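Citrate synthase (Pyrobaculum aerophilum, PDB 2IBP) probably catalyses the condensation of oxaloacetate with acetyl-CoA and water to give citrate and CoA, a step of the tricarboxylic acid cycle. Local coordinates at residues 369-372 with 373-377; 376-379 with 380-383. All coordinates share one frame; numbering follows the deposited sequence.

How the interactions relate
Both contacts are successive turns of one helix, 363-382, and they share V376 and A377; their centres are about 10 Å apart. Interaction 1 (369-372 with 373-377) sits deep in the subunit, its centre about 7 Å from the centre of the chain, and its R371 side chain is about 9 Å from those of H289 and D346, both predicted active-site residues. Interaction 2 (376-379 with 380-383) carries on to the far end of the helix, its centre about 15 Å from the chain centre and away from the annotated sites. In each, a residue packs on the tryptophan four positions later: R371, through its CG methylene, against W375, and V379, through a methyl, against W383.

Interaction 1: 369-372 with 373-377; sequences MSRV and VGWVA
R371 and W375, one turn apart on the helix, cross at about a right angle, and the methylene chain of the arginine does the touching. R371 CG lies over one face of the indole, 3.6 Å from the centroid of the five-membered ring and 24° off its normal, a CH-pi contact displaced toward the rim where NE1 sits. With CG anti to the backbone N (chi1 -177°), the chain first passes across this face; bends at chi2 and chi3 then lift the guanidinium away from the face and out past the NE1 edge. Its plane is steeply inclined to the indole, at 72°, rather than stacked flat on it, and a water joins the polar ends. That water accepts from R371 NH1 at 2.9 Å and from W375 NE1 at 2.9 Å, while R371 NE donates to H211 O. The single NE1 hydrogen is shared between the water and S219 OG. Replacing W375 by an alanine would probably leave R371 CG without its aromatic face, the water without one N-H donor and S219 OG without this partner. V372 comes in from the same face, toward the benzo rim, with V372 CB 4.1 Å from W375 CE3. V372 CG2 lies 4.4 Å from V376 CG1. Beneath the side chains, W375 N donates to R371 O at 2.9 Å and V376 N to V372 O at 3.0 Å, but the helix is kinked at V373 and G374, whose N atoms make no i to i+4 bond; S370 O instead accepts from Y62 OH. Helix 233-244 packs on W375, and helix 141-169 on V372 and V376. Such i to i+4 packing along a kinked, buried helix here belongs to the largely helical citrate synthase fold, close to its predicted active site.

Interaction 2: 376-379 with 380-383; sequences VAHV and LEYW
V379 and W383 run alongside each other in a common direction, with V379 CG1 set over the centre of the six-membered ring, 4.0 Å from its centroid and 14° off the normal. This CH-pi contact depends on the valine rotamer: chi1 of 166° swings CG1 anti to the backbone N and along the helix toward the next turn. W383 answers with CG anti to its own carbonyl carbon, laying the indole back along the helix, while its NE1 donates to A227 O. L380 sends CG back over the preceding turn, 3.3 Å from V376 O. These are i to i+4 contacts of the last turns of helix 363-382 in the citrate synthase fold, where W383 N bonds to V379 O at 2.9 Å and Y382 N to H378 O at 2.9 Å. H378 and E381 also project together, ring and carboxylate planes 83° apart. H378 ND1 and E381 OE1 are 4.2 Å apart, too far to bond directly, and K32 NZ joins them, hydrogen-bonded to the former and salt-bridged to the latter. H378 NE2 bonds D213 OD2, so the ring is held at both nitrogens. T34 OG1 also bonds E381 OE1, and S35 N bonds OE2, fixing the extended glutamate's carboxylate.

Interaction 1: 369-372 with 373-377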
ATOM      1  N   MET A 369      -6.357  -9.413  11.688  1.00  6.32           N
ATOM      2  CA  MET A 369      -7.645 -10.125  11.755  1.00  7.90           C
ATOM      3  C   MET A 369      -8.722  -9.250  12.372  1.00  7.61           C
ATOM      4  O   MET A 369      -9.887  -9.340  11.993  1.00  7.97           O
ATOM      5  CB  MET A 369      -7.516 -11.408  12.574  1.00  6.57           C
ATOM      6  CG  MET A 369      -6.795 -12.491  11.825  1.00  8.85           C
ATOM      7  SD  MET A 369      -6.161 -13.755  12.938  1.00  8.66           S
ATOM      8  CE  MET A 369      -7.524 -13.940  14.085  1.00 11.02           C
ATOM      9  N   SER A 370      -8.346  -8.425  13.337  1.00  5.51           N
ATOM     10  CA  SER A 370      -9.276  -7.512  13.943  1.00  6.27           C
ATOM     11  C   SER A 370      -9.582  -6.310  13.039  1.00  7.94           C
ATOM     12  O   SER A 370     -10.739  -6.016  12.689  1.00  7.05           O
ATOM     13  CB  SER A 370      -8.710  -6.979  15.255  1.00  7.04           C
ATOM     14  OG  SER A 370      -9.567  -6.008  15.789  1.00  6.84           O
ATOM     15  N   ARG A 371      -8.506  -5.625  12.664  1.00  6.06           N
ATOM     16  CA  ARG A 371      -8.591  -4.358  11.965  1.00  5.93           C
ATOM     17  C   ARG A 371      -9.074  -4.419  10.528  1.00  5.86           C
ATOM     18  O   ARG A 371      -9.509  -3.413   9.986  1.00  6.20           O
ATOM     19  CB  ARG A 371      -7.231  -3.671  12.017  1.00  6.33           C
ATOM     20  CG  ARG A 371      -7.175  -2.294  11.397  1.00  8.40           C
ATOM     21  CD  ARG A 371      -8.136  -1.289  12.021  1.00  7.41           C
ATOM     22  NE  ARG A 371      -8.007  -1.275  13.487  1.00  7.35           N
ATOM     23  CZ  ARG A 371      -7.159  -0.503  14.163  1.00  8.03           C
ATOM     24  NH1 ARG A 371      -6.465   0.453  13.557  1.00  9.54           N
ATOM     25  NH2 ARG A 371      -7.049  -0.624  15.473  1.00  9.24           N
ATOM     26  N   VAL A 372      -9.061  -5.606   9.941  1.00  4.57           N
ATOM     27  CA  VAL A 372      -9.487  -5.738   8.555  1.00  6.07           C
ATOM     28  C   VAL A 372     -10.894  -5.172   8.366  1.00  4.91           C
ATOM     29  O   VAL A 372     -11.186  -4.540   7.342  1.00  6.30           O
ATOM     30  CB  VAL A 372      -9.379  -7.174   8.050  1.00  6.34           C
ATOM     31  CG1 VAL A 372     -10.178  -8.110   8.922  1.00  6.59           C
ATOM     32  CG2 VAL A 372      -9.785  -7.243   6.568  1.00  7.33           C
ATOM     33  N   VAL A 373     -11.761  -5.314   9.368  1.00  5.46           N
ATOM     34  CA  VAL A 373     -13.096  -4.760   9.198  1.00  5.53           C
ATOM     35  C   VAL A 373     -13.068  -3.232   9.133  1.00  7.06           C
ATOM     36  O   VAL A 373     -13.782  -2.631   8.345  1.00  7.89           O
ATOM     37  CB  VAL A 373     -14.123  -5.270  10.223  1.00  8.31           C
ATOM     38  CG1 VAL A 373     -13.829  -4.783  11.636  1.00  7.36           C
ATOM     39  CG2 VAL A 373     -15.532  -4.844   9.776  1.00  9.29           C
ATOM     40  N   GLY A 374     -12.233  -2.604   9.955  1.00  4.82           N
ATOM     41  CA  GLY A 374     -12.075  -1.162   9.899  1.00  4.96           C
ATOM     42  C   GLY A 374     -11.529  -0.754   8.538  1.00  6.52           C
ATOM     43  O   GLY A 374     -12.023   0.172   7.915  1.00  9.18           O
ATOM     44  N   TRP A 375     -10.523  -1.472   8.049  1.00  4.99           N
ATOM     45  CA  TRP A 375      -9.931  -1.129   6.769  1.00  4.75           C
ATOM     46  C   TRP A 375     -10.967  -1.141   5.664  1.00  6.80           C
ATOM     47  O   TRP A 375     -11.080  -0.164   4.920  1.00  8.46           O
ATOM     48  CB  TRP A 375      -8.796  -2.072   6.399  1.00  6.75           C
ATOM     49  CG  TRP A 375      -7.602  -1.990   7.276  1.00  3.58           C
ATOM     50  CD1 TRP A 375      -7.118  -0.900   7.893  1.00  5.91           C
ATOM     51  CD2 TRP A 375      -6.630  -3.030   7.469  1.00  5.88           C
ATOM     52  NE1 TRP A 375      -5.948  -1.209   8.554  1.00  6.59           N
ATOM     53  CE2 TRP A 375      -5.635  -2.515   8.309  1.00  4.64           C
ATOM     54  CE3 TRP A 375      -6.532  -4.359   7.046  1.00  8.43           C
ATOM     55  CZ2 TRP A 375      -4.554  -3.276   8.736  1.00  5.83           C
ATOM     56  CZ3 TRP A 375      -5.466  -5.125   7.497  1.00  7.40           C
ATOM     57  CH2 TRP A 375      -4.499  -4.579   8.337  1.00  6.81           C
ATOM     58  N   VAL A 376     -11.701  -2.244   5.543  1.00  6.03           N
ATOM     59  CA  VAL A 376     -12.699  -2.351   4.466  1.00  5.51           C
ATOM     60  C   VAL A 376     -13.831  -1.320   4.642  1.00  9.66           C
ATOM     61  O   VAL A 376     -14.271  -0.696   3.661  1.00  8.09           O
ATOM     62  CB  VAL A 376     -13.195  -3.784   4.222  1.00  7.94           C
ATOM     63  CG1 VAL A 376     -12.023  -4.674   3.839  1.00  7.94           C
ATOM     64  CG2 VAL A 376     -13.922  -4.339   5.460  1.00  8.74           C
ATOM     65  N   ALA A 377     -14.265  -1.087   5.876  1.00  4.66           N
ATOM     66  CA  ALA A 377     -15.308  -0.081   6.130  1.00  7.31           C
ATOM     67  C   ALA A 377     -14.815   1.291   5.686  1.00  8.05           C
ATOM     68  O   ALA A 377     -15.560   2.095   5.120  1.00  8.80           O
ATOM     69  CB  ALA A 377     -15.688  -0.042   7.612  1.00  6.14           C
TER
HETATM   70  O   HOH W   1      -5.324   0.438  10.879  1.00 30.40           O

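Interaction 2: 376-379 with 380-383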
ATOM      1  N   VAL A 376     -11.701  -2.244   5.543  1.00  6.03           N
ATOM      2  CA  VAL A 376     -12.699  -2.351   4.466  1.00  5.51           C
ATOM      3  C   VAL A 376     -13.831  -1.320   4.642  1.00  9.66           C
ATOM      4  O   VAL A 376     -14.271  -0.696   3.661  1.00  8.09           O
ATOM      5  CB  VAL A 376     -13.195  -3.784   4.222  1.00  7.94           C
ATOM      6  CG1 VAL A 376     -12.023  -4.674   3.839  1.00  7.94           C
ATOM      7  CG2 VAL A 376     -13.922  -4.339   5.460  1.00  8.74           C
ATOM      8  N   ALA A 377     -14.265  -1.087   5.876  1.00  4.66           N
ATOM      9  CA  ALA A 377     -15.308  -0.081   6.130  1.00  7.31           C
ATOM     10  C   ALA A 377     -14.815   1.291   5.686  1.00  8.05           C
ATOM     11  O   ALA A 377     -15.560   2.095   5.120  1.00  8.80           O
ATOM     12  CB  ALA A 377     -15.688  -0.042   7.612  1.00  6.14           C
ATOM     13  N   HIS A 378     -13.553   1.587   5.996  1.00  6.71           N
ATOM     14  CA  HIS A 378     -12.976   2.882   5.638  1.00  8.01           C
ATOM     15  C   HIS A 378     -12.886   3.056   4.133  1.00  7.59           C
ATOM     16  O   HIS A 378     -13.205   4.112   3.628  1.00  8.73           O
ATOM     17  CB  HIS A 378     -11.612   3.078   6.274  1.00  8.95           C
ATOM     18  CG  HIS A 378     -11.666   3.646   7.652  1.00  7.60           C
ATOM     19  ND1 HIS A 378     -11.773   5.000   7.897  1.00  9.32           N
ATOM     20  CD2 HIS A 378     -11.567   3.054   8.867  1.00  9.08           C
ATOM     21  CE1 HIS A 378     -11.775   5.212   9.199  1.00 11.66           C
ATOM     22  NE2 HIS A 378     -11.668   4.047   9.811  1.00 10.65           N
ATOM     23  N   VAL A 379     -12.505   1.993   3.432  1.00  5.94           N
ATOM     24  CA  VAL A 379     -12.441   2.031   1.967  1.00  8.47           C
ATOM     25  C   VAL A 379     -13.823   2.302   1.381  1.00  9.45           C
ATOM     26  O   VAL A 379     -14.002   3.217   0.571  1.00  8.48           O
ATOM     27  CB  VAL A 379     -11.864   0.751   1.372  1.00  7.47           C
ATOM     28  CG1 VAL A 379     -12.129   0.692  -0.149  1.00  8.89           C
ATOM     29  CG2 VAL A 379     -10.365   0.688   1.688  1.00 11.39           C
ATOM     30  N   LEU A 380     -14.811   1.528   1.817  1.00  8.77           N
ATOM     31  CA  LEU A 380     -16.164   1.701   1.309  1.00  7.65           C
ATOM     32  C   LEU A 380     -16.678   3.101   1.597  1.00  7.45           C
ATOM     33  O   LEU A 380     -17.347   3.703   0.753  1.00 10.30           O
ATOM     34  CB  LEU A 380     -17.096   0.635   1.860  1.00  7.89           C
ATOM     35  CG  LEU A 380     -16.694  -0.779   1.438  1.00 14.43           C
ATOM     36  CD1 LEU A 380     -17.591  -1.811   2.087  1.00 20.74           C
ATOM     37  CD2 LEU A 380     -16.671  -0.964  -0.064  1.00 16.14           C
ATOM     38  N   GLU A 381     -16.358   3.629   2.768  1.00  8.07           N
ATOM     39  CA  GLU A 381     -16.754   4.978   3.105  1.00  7.74           C
ATOM     40  C   GLU A 381     -16.127   5.993   2.149  1.00  9.09           C
ATOM     41  O   GLU A 381     -16.803   6.873   1.632  1.00  9.84           O
ATOM     42  CB  GLU A 381     -16.374   5.304   4.542  1.00 12.62           C
ATOM     43  CG  GLU A 381     -16.799   6.675   4.983  1.00 13.70           C
ATOM     44  CD  GLU A 381     -16.508   6.910   6.435  1.00 15.16           C
ATOM     45  OE1 GLU A 381     -15.310   6.940   6.792  1.00 11.99           O
ATOM     46  OE2 GLU A 381     -17.481   7.079   7.211  1.00 11.83           O
ATOM     47  N   TYR A 382     -14.833   5.841   1.880  1.00  8.71           N
ATOM     48  CA  TYR A 382     -14.140   6.753   0.980  1.00  9.82           C
ATOM     49  C   TYR A 382     -14.751   6.695  -0.412  1.00  9.02           C
ATOM     50  O   TYR A 382     -14.867   7.715  -1.088  1.00 10.91           O
ATOM     51  CB  TYR A 382     -12.649   6.429   0.915  1.00  9.01           C
ATOM     52  CG  TYR A 382     -11.854   7.539   0.293  1.00  6.99           C
ATOM     53  CD1 TYR A 382     -11.708   8.744   0.964  1.00  7.88           C
ATOM     54  CD2 TYR A 382     -11.252   7.392  -0.954  1.00  8.97           C
ATOM     55  CE1 TYR A 382     -11.007   9.788   0.405  1.00 13.23           C
ATOM     56  CE2 TYR A 382     -10.509   8.429  -1.515  1.00  9.87           C
ATOM     57  CZ  TYR A 382     -10.419   9.635  -0.832  1.00 10.17           C
ATOM     58  OH  TYR A 382      -9.731  10.699  -1.366  1.00 10.53           O
ATOM     59  N   TRP A 383     -15.078   5.485  -0.850  1.00  8.64           N
ATOM     60  CA  TRP A 383     -15.680   5.282  -2.161  1.00  9.25           C
ATOM     61  C   TRP A 383     -17.050   5.934  -2.335  1.00 10.29           C
ATOM     62  O   TRP A 383     -17.579   5.970  -3.456  1.00 12.53           O
ATOM     63  CB  TRP A 383     -15.763   3.808  -2.511  1.00  7.36           C
ATOM     64  CG  TRP A 383     -14.462   3.194  -2.922  1.00  7.25           C
ATOM     65  CD1 TRP A 383     -13.298   3.846  -3.237  1.00 11.29           C
ATOM     66  CD2 TRP A 383     -14.268   1.831  -3.317  1.00  8.45           C
ATOM     67  NE1 TRP A 383     -12.370   2.954  -3.693  1.00  9.49           N
ATOM     68  CE2 TRP A 383     -12.938   1.713  -3.781  1.00  7.21           C
ATOM     69  CE3 TRP A 383     -15.079   0.690  -3.293  1.00 10.67           C
ATOM     70  CZ2 TRP A 383     -12.408   0.506  -4.227  1.00 11.50           C
ATOM     71  CZ3 TRP A 383     -14.554  -0.507  -3.741  1.00 13.91           C
ATOM     72  CH2 TRP A 383     -13.226  -0.592  -4.199  1.00 15.47           C
TER